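Local structure of AclR protein (Streptomyces galilaeus, 2GEY) at residues V14-I26 against M51-V65. The protein is probably a hydroxylase of aromatic polyketide antibiotic biosynthesis in Streptomyces, built on the SnoaL-like fold of the NTF2 clan. Numbering follows the deposited sequence. Where two conformers were deposited one is given.
Sequences VAAWNRWDLSGII and MEGGLKAFPDLQLEV
Asn-18, close to the C-terminal end of helix 3-18, reads the backbone of Leu-63 with both ends of its amide. Asn-18 OD1 takes the nearly straight bond from Leu-63 N at 2.7 Å, and Asn-18 ND2 gives one back to Leu-63 O at 3.1 Å; the pair fixes the rotation of the amide. These bonds use the N-H and C=O of an edge residue of strand 62-71, whose neighbours Gln-62 and Glu-64 pair the other way, with Thr-82 and Thr-80 of the next strand. Gln-62 folds back at chi2 (-72°), bringing its NE2 to Asn-18 O at 3.0 Å, in the plane of both groups; its second bond, to Leu-61 O, is bent and tilted. That carbonyl is shared: Trp-20 NE1 meets Leu-61 O on a lone pair at 2.9 Å. The Trp-20 indole is sandwiched between two carbonyl oxygens, Asn-18 O over the centre of one face and Pro-59 O toward the rim of the other.

Packing is tight around both indoles. Leu-63 CD2 lies obliquely against Trp-17 CD1 at 3.7 Å, Leu-61 CD1 meets Trp-17 CE3, and Met-51, bent at chi3 (71°), brings its CE to Trp-17 CZ2 at 3.8 Å. The same methyl touches Ile-25 CD1, which itself lies over a face of the Trp-17 ring. A glycerol and a tetraethylene glycol bound beside Trp-17 may mark a pocket. Leu-55 CD1 presses on Trp-20 CD1 at 3.5 Å, although Trp-20 is itself exposed. The looser, solvent side is where Leu-22 CD1 rests on the aliphatic CG of exposed Glu-52.

Trp-20, with positive phi, is the C-prime residue of the Schellman motif ending helix 3-18. That helix end, helix 44-57 and the edge of strand 62-71 come together here, as in the alpha+beta barrel of NTF2-like proteins.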
loop_
_atom_site.group_PDB
_atom_site.type_symbol
_atom_site.label_atom_id
_atom_site.label_comp_id
_atom_site.label_asym_id
_atom_site.label_seq_id
_atom_site.Cartn_x
_atom_site.Cartn_y
_atom_site.Cartn_z
ATOM N N VAL A 14 7.620 4.938 16.539
ATOM C CA VAL A 14 6.302 4.297 16.705
ATOM C C VAL A 14 5.790 4.482 18.145
ATOM O O VAL A 14 4.629 4.857 18.369
ATOM C CB VAL A 14 6.350 2.788 16.330
ATOM C CG1 VAL A 14 5.040 2.095 16.665
ATOM C CG2 VAL A 14 6.665 2.599 14.844
ATOM N N ALA A 15 6.660 4.250 19.122
ATOM C CA ALA A 15 6.269 4.401 20.525
ATOM C C ALA A 15 5.817 5.832 20.813
ATOM O O ALA A 15 4.858 6.027 21.549
ATOM C CB ALA A 15 7.395 4.009 21.451
ATOM N N ALA A 16 6.498 6.816 20.216
ATOM C CA ALA A 16 6.133 8.223 20.350
ATOM C C ALA A 16 4.721 8.482 19.823
ATOM O O ALA A 16 3.921 9.141 20.490
ATOM C CB ALA A 16 7.142 9.113 19.635
ATOM N N TRP A 17 4.424 7.966 18.628
ATOM C CA TRP A 17 3.062 8.017 18.091
ATOM C C TRP A 17 2.078 7.439 19.097
ATOM O O TRP A 17 1.018 8.004 19.333
ATOM C CB TRP A 17 2.943 7.226 16.783
ATOM C CG TRP A 17 3.137 8.070 15.552
ATOM C CD1 TRP A 17 4.114 7.946 14.618
ATOM C CD2 TRP A 17 2.317 9.164 15.136
ATOM N NE1 TRP A 17 3.958 8.903 13.642
ATOM C CE2 TRP A 17 2.865 9.667 13.941
ATOM C CE3 TRP A 17 1.176 9.771 15.662
ATOM C CZ2 TRP A 17 2.300 10.747 13.252
ATOM C CZ3 TRP A 17 0.615 10.847 14.978
ATOM C CH2 TRP A 17 1.184 11.318 13.784
ATOM N N ASN A 18 2.437 6.304 19.677
ATOM C CA ASN A 18 1.497 5.552 20.510
ATOM C C ASN A 18 1.256 6.141 21.892
ATOM O O ASN A 18 0.305 5.732 22.576
ATOM C CB ASN A 18 1.929 4.089 20.612
ATOM C CG ASN A 18 1.564 3.291 19.362
ATOM O OD1 ASN A 18 0.666 3.687 18.601
ATOM N ND2 ASN A 18 2.237 2.168 19.152
ATOM N N ARG A 19 2.109 7.072 22.305
ATOM C CA ARG A 19 1.830 7.909 23.480
ATOM C C ARG A 19 1.438 9.340 23.083
ATOM O O ARG A 19 1.333 10.233 23.936
ATOM C CB ARG A 19 3.001 7.888 24.471
ATOM C CG ARG A 19 4.268 8.451 23.960
ATOM C CD ARG A 19 5.321 8.637 25.075
ATOM N NE ARG A 19 6.432 9.370 24.498
ATOM C CZ ARG A 19 7.447 8.819 23.843
ATOM N NH1 ARG A 19 7.561 7.509 23.743
ATOM N NH2 ARG A 19 8.371 9.602 23.305
ATOM N N TRP A 20 1.178 9.534 21.792
ATOM C CA TRP A 20 0.661 10.794 21.258
ATOM C C TRP A 20 1.589 11.988 21.508
ATOM O O TRP A 20 1.133 13.079 21.882
ATOM C CB TRP A 20 -0.757 11.035 21.798
ATOM C CG TRP A 20 -1.567 9.790 21.686
ATOM C CD1 TRP A 20 -1.928 9.152 20.536
ATOM C CD2 TRP A 20 -2.068 8.991 22.759
ATOM N NE1 TRP A 20 -2.634 8.019 20.826
ATOM C CE2 TRP A 20 -2.732 7.891 22.185
ATOM C CE3 TRP A 20 -2.011 9.092 24.152
ATOM C CZ2 TRP A 20 -3.348 6.905 22.953
ATOM C CZ3 TRP A 20 -2.620 8.108 24.916
ATOM C CH2 TRP A 20 -3.288 7.036 24.315
ATOM N N ASP A 21 2.881 11.761 21.265
ATOM C CA ASP A 21 3.951 12.726 21.512
ATOM C C ASP A 21 4.664 13.059 20.201
ATOM O O ASP A 21 5.625 12.390 19.830
ATOM C CB ASP A 21 4.955 12.128 22.504
ATOM C CG ASP A 21 6.185 13.012 22.713
ATOM O OD1 ASP A 21 6.140 14.218 22.398
ATOM O OD2 ASP A 21 7.202 12.485 23.202
ATOM N N LEU A 22 4.207 14.085 19.496
ATOM C CA LEU A 22 4.785 14.377 18.185
ATOM C C LEU A 22 6.249 14.812 18.287
ATOM O O LEU A 22 7.028 14.549 17.381
ATOM C CB LEU A 22 3.960 15.414 17.425
ATOM C CG LEU A 22 2.514 15.033 17.099
ATOM C CD1 LEU A 22 1.855 16.141 16.289
ATOM C CD2 LEU A 22 2.458 13.719 16.364
ATOM N N SER A 23 6.618 15.464 19.390
ATOM C CA SER A 23 7.999 15.910 19.594
ATOM C C SER A 23 8.969 14.726 19.598
ATOM O O SER A 23 10.108 14.847 19.146
ATOM C CB SER A 23 8.141 16.702 20.906
ATOM O OG SER A 23 8.219 15.833 22.025
ATOM N N GLY A 24 8.508 13.580 20.105
ATOM C CA GLY A 24 9.298 12.345 20.166
ATOM C C GLY A 24 9.529 11.677 18.826
ATOM O O GLY A 24 10.371 10.789 18.704
ATOM N N ILE A 25 8.770 12.095 17.814
ATOM C CA ILE A 25 8.995 11.649 16.451
ATOM C C ILE A 25 9.963 12.617 15.766
ATOM O O ILE A 25 11.002 12.213 15.240
ATOM C CB ILE A 25 7.665 11.618 15.660
ATOM C CG1 ILE A 25 6.651 10.700 16.350
ATOM C CG2 ILE A 25 7.893 11.198 14.215
ATOM C CD1 ILE A 25 5.253 11.000 15.979
ATOM N N ILE A 26 9.633 13.904 15.795
ATOM C CA ILE A 26 10.370 14.906 15.029
ATOM C C ILE A 26 11.811 15.082 15.542
ATOM O O ILE A 26 12.697 15.529 14.806
ATOM C CB ILE A 26 9.568 16.242 14.988
ATOM C CG1 ILE A 26 8.284 16.035 14.168
ATOM C CG2 ILE A 26 10.394 17.372 14.399
ATOM C CD1 ILE A 26 7.172 17.012 14.472
ATOM N N MET A 51 0.300 15.691 10.715
ATOM C CA MET A 51 0.474 14.898 11.927
ATOM C C MET A 51 -0.391 15.467 13.052
ATOM O O MET A 51 -1.100 14.721 13.725
ATOM C CB MET A 51 1.951 14.866 12.336
ATOM C CG MET A 51 2.825 14.110 11.342
ATOM S SD MET A 51 4.594 14.407 11.553
ATOM C CE MET A 51 4.900 13.522 13.077
ATOM N N GLU A 52 -0.338 16.786 13.234
ATOM C CA GLU A 52 -1.142 17.470 14.254
ATOM C C GLU A 52 -2.641 17.289 14.006
ATOM O O GLU A 52 -3.404 17.004 14.932
ATOM C CB GLU A 52 -0.806 18.970 14.297
ATOM C CG GLU A 52 0.588 19.267 14.855
ATOM C CD GLU A 52 0.974 20.734 14.773
ATOM O OE1 GLU A 52 0.544 21.432 13.826
ATOM O OE2 GLU A 52 1.717 21.198 15.667
ATOM N N GLY A 53 -3.057 17.479 12.757
ATOM C CA GLY A 53 -4.470 17.353 12.387
ATOM C C GLY A 53 -4.966 15.929 12.542
ATOM O O GLY A 53 -6.097 15.699 12.977
ATOM N N GLY A 54 -4.115 14.971 12.186
ATOM C CA GLY A 54 -4.439 13.559 12.331
ATOM C C GLY A 54 -4.628 13.167 13.783
ATOM O O GLY A 54 -5.583 12.472 14.131
ATOM N N LEU A 55 -3.726 13.636 14.637
ATOM C CA LEU A 55 -3.816 13.363 16.067
ATOM C C LEU A 55 -5.063 13.986 16.695
ATOM O O LEU A 55 -5.685 13.392 17.575
ATOM C CB LEU A 55 -2.551 13.864 16.768
ATOM C CG LEU A 55 -2.206 13.324 18.155
ATOM C CD1 LEU A 55 -2.393 11.826 18.254
ATOM C CD2 LEU A 55 -0.760 13.709 18.485
ATOM N N LYS A 56 -5.441 15.177 16.244
ATOM C CA LYS A 56 -6.660 15.821 16.742
ATOM C C LYS A 56 -7.926 15.034 16.372
ATOM O O LYS A 56 -8.833 14.880 17.188
ATOM C CB LYS A 56 -6.769 17.245 16.196
ATOM C CG LYS A 56 -7.867 18.046 16.843
ATOM C CD LYS A 56 -8.103 19.390 16.153
ATOM C CE LYS A 56 -9.474 19.956 16.513
ATOM N NZ LYS A 56 -10.606 19.102 15.991
ATOM N N ALA A 57 -7.973 14.537 15.140
ATOM C CA ALA A 57 -9.136 13.805 14.640
ATOM C C ALA A 57 -9.243 12.420 15.280
ATOM O O ALA A 57 -10.353 11.940 15.558
ATOM C CB ALA A 57 -9.060 13.678 13.135
ATOM N N PHE A 58 -8.080 11.808 15.515
ATOM C CA PHE A 58 -7.959 10.442 16.029
ATOM C C PHE A 58 -7.061 10.403 17.278
ATOM O O PHE A 58 -5.973 9.818 17.256
ATOM C CB PHE A 58 -7.409 9.553 14.920
ATOM C CG PHE A 58 -8.197 9.646 13.645
ATOM C CD1 PHE A 58 -9.477 9.120 13.577
ATOM C CD2 PHE A 58 -7.682 10.303 12.531
ATOM C CE1 PHE A 58 -10.227 9.218 12.416
ATOM C CE2 PHE A 58 -8.429 10.399 11.357
ATOM C CZ PHE A 58 -9.704 9.862 11.308
ATOM N N PRO A 59 -7.533 11.009 18.381
ATOM C CA PRO A 59 -6.699 11.248 19.574
ATOM C C PRO A 59 -6.227 10.000 20.317
ATOM O O PRO A 59 -5.310 10.091 21.143
ATOM C CB PRO A 59 -7.611 12.083 20.471
ATOM C CG PRO A 59 -8.981 11.760 20.047
ATOM C CD PRO A 59 -8.899 11.535 18.566
ATOM N N ASP A 60 -6.853 8.860 20.037
ATOM C CA ASP A 60 -6.515 7.599 20.684
ATOM C C ASP A 60 -5.837 6.631 19.721
ATOM O O ASP A 60 -5.793 5.423 19.967
ATOM C CB ASP A 60 -7.778 6.962 21.268
ATOM C CG ASP A 60 -8.842 6.669 20.221
ATOM O OD1 ASP A 60 -8.645 6.945 19.014
ATOM O OD2 ASP A 60 -9.902 6.158 20.618
ATOM N N LEU A 61 -5.300 7.147 18.621
ATOM C CA LEU A 61 -4.792 6.264 17.580
ATOM C C LEU A 61 -3.668 5.377 18.110
ATOM O O LEU A 61 -2.927 5.761 19.030
ATOM C CB LEU A 61 -4.347 7.043 16.342
ATOM C CG LEU A 61 -3.158 7.995 16.487
ATOM C CD1 LEU A 61 -1.824 7.257 16.349
ATOM C CD2 LEU A 61 -3.262 9.115 15.448
ATOM N N GLN A 62 -3.575 4.179 17.551
ATOM C CA GLN A 62 -2.516 3.234 17.892
ATOM C C GLN A 62 -1.947 2.638 16.620
ATOM O O GLN A 62 -2.699 2.294 15.703
ATOM C CB GLN A 62 -3.065 2.118 18.797
ATOM C CG GLN A 62 -3.399 2.576 20.197
ATOM C CD GLN A 62 -2.154 2.852 21.015
ATOM O OE1 GLN A 62 -1.452 1.920 21.422
ATOM N NE2 GLN A 62 -1.864 4.135 21.250
ATOM N N LEU A 63 -0.622 2.552 16.565
ATOM C CA LEU A 63 0.095 1.937 15.455
ATOM C C LEU A 63 0.492 0.533 15.840
ATOM O O LEU A 63 1.142 0.338 16.872
ATOM C CB LEU A 63 1.369 2.710 15.129
ATOM C CG LEU A 63 1.235 3.984 14.304
ATOM C CD1 LEU A 63 0.317 4.973 14.963
ATOM C CD2 LEU A 63 2.611 4.579 14.089
ATOM N N GLU A 64 0.118 -0.435 15.013
ATOM C CA GLU A 64 0.598 -1.797 15.174
ATOM C C GLU A 64 1.589 -2.093 14.061
ATOM O O GLU A 64 1.245 -2.006 12.879
ATOM C CB GLU A 64 -0.537 -2.811 15.112
ATOM C CG GLU A 64 -0.034 -4.234 15.334
ATOM C CD GLU A 64 -1.082 -5.302 15.120
ATOM O OE1 GLU A 64 -2.236 -4.971 14.776
ATOM O OE2 GLU A 64 -0.733 -6.498 15.278
ATOM N N VAL A 65 2.819 -2.435 14.440
ATOM C CA VAL A 65 3.835 -2.791 13.453
ATOM C C VAL A 65 3.620 -4.249 13.038
ATOM O O VAL A 65 3.808 -5.184 13.827
ATOM C CB VAL A 65 5.268 -2.544 13.985
ATOM C CG1 VAL A 65 6.309 -2.964 12.954
ATOM C CG2 VAL A 65 5.425 -1.073 14.377
#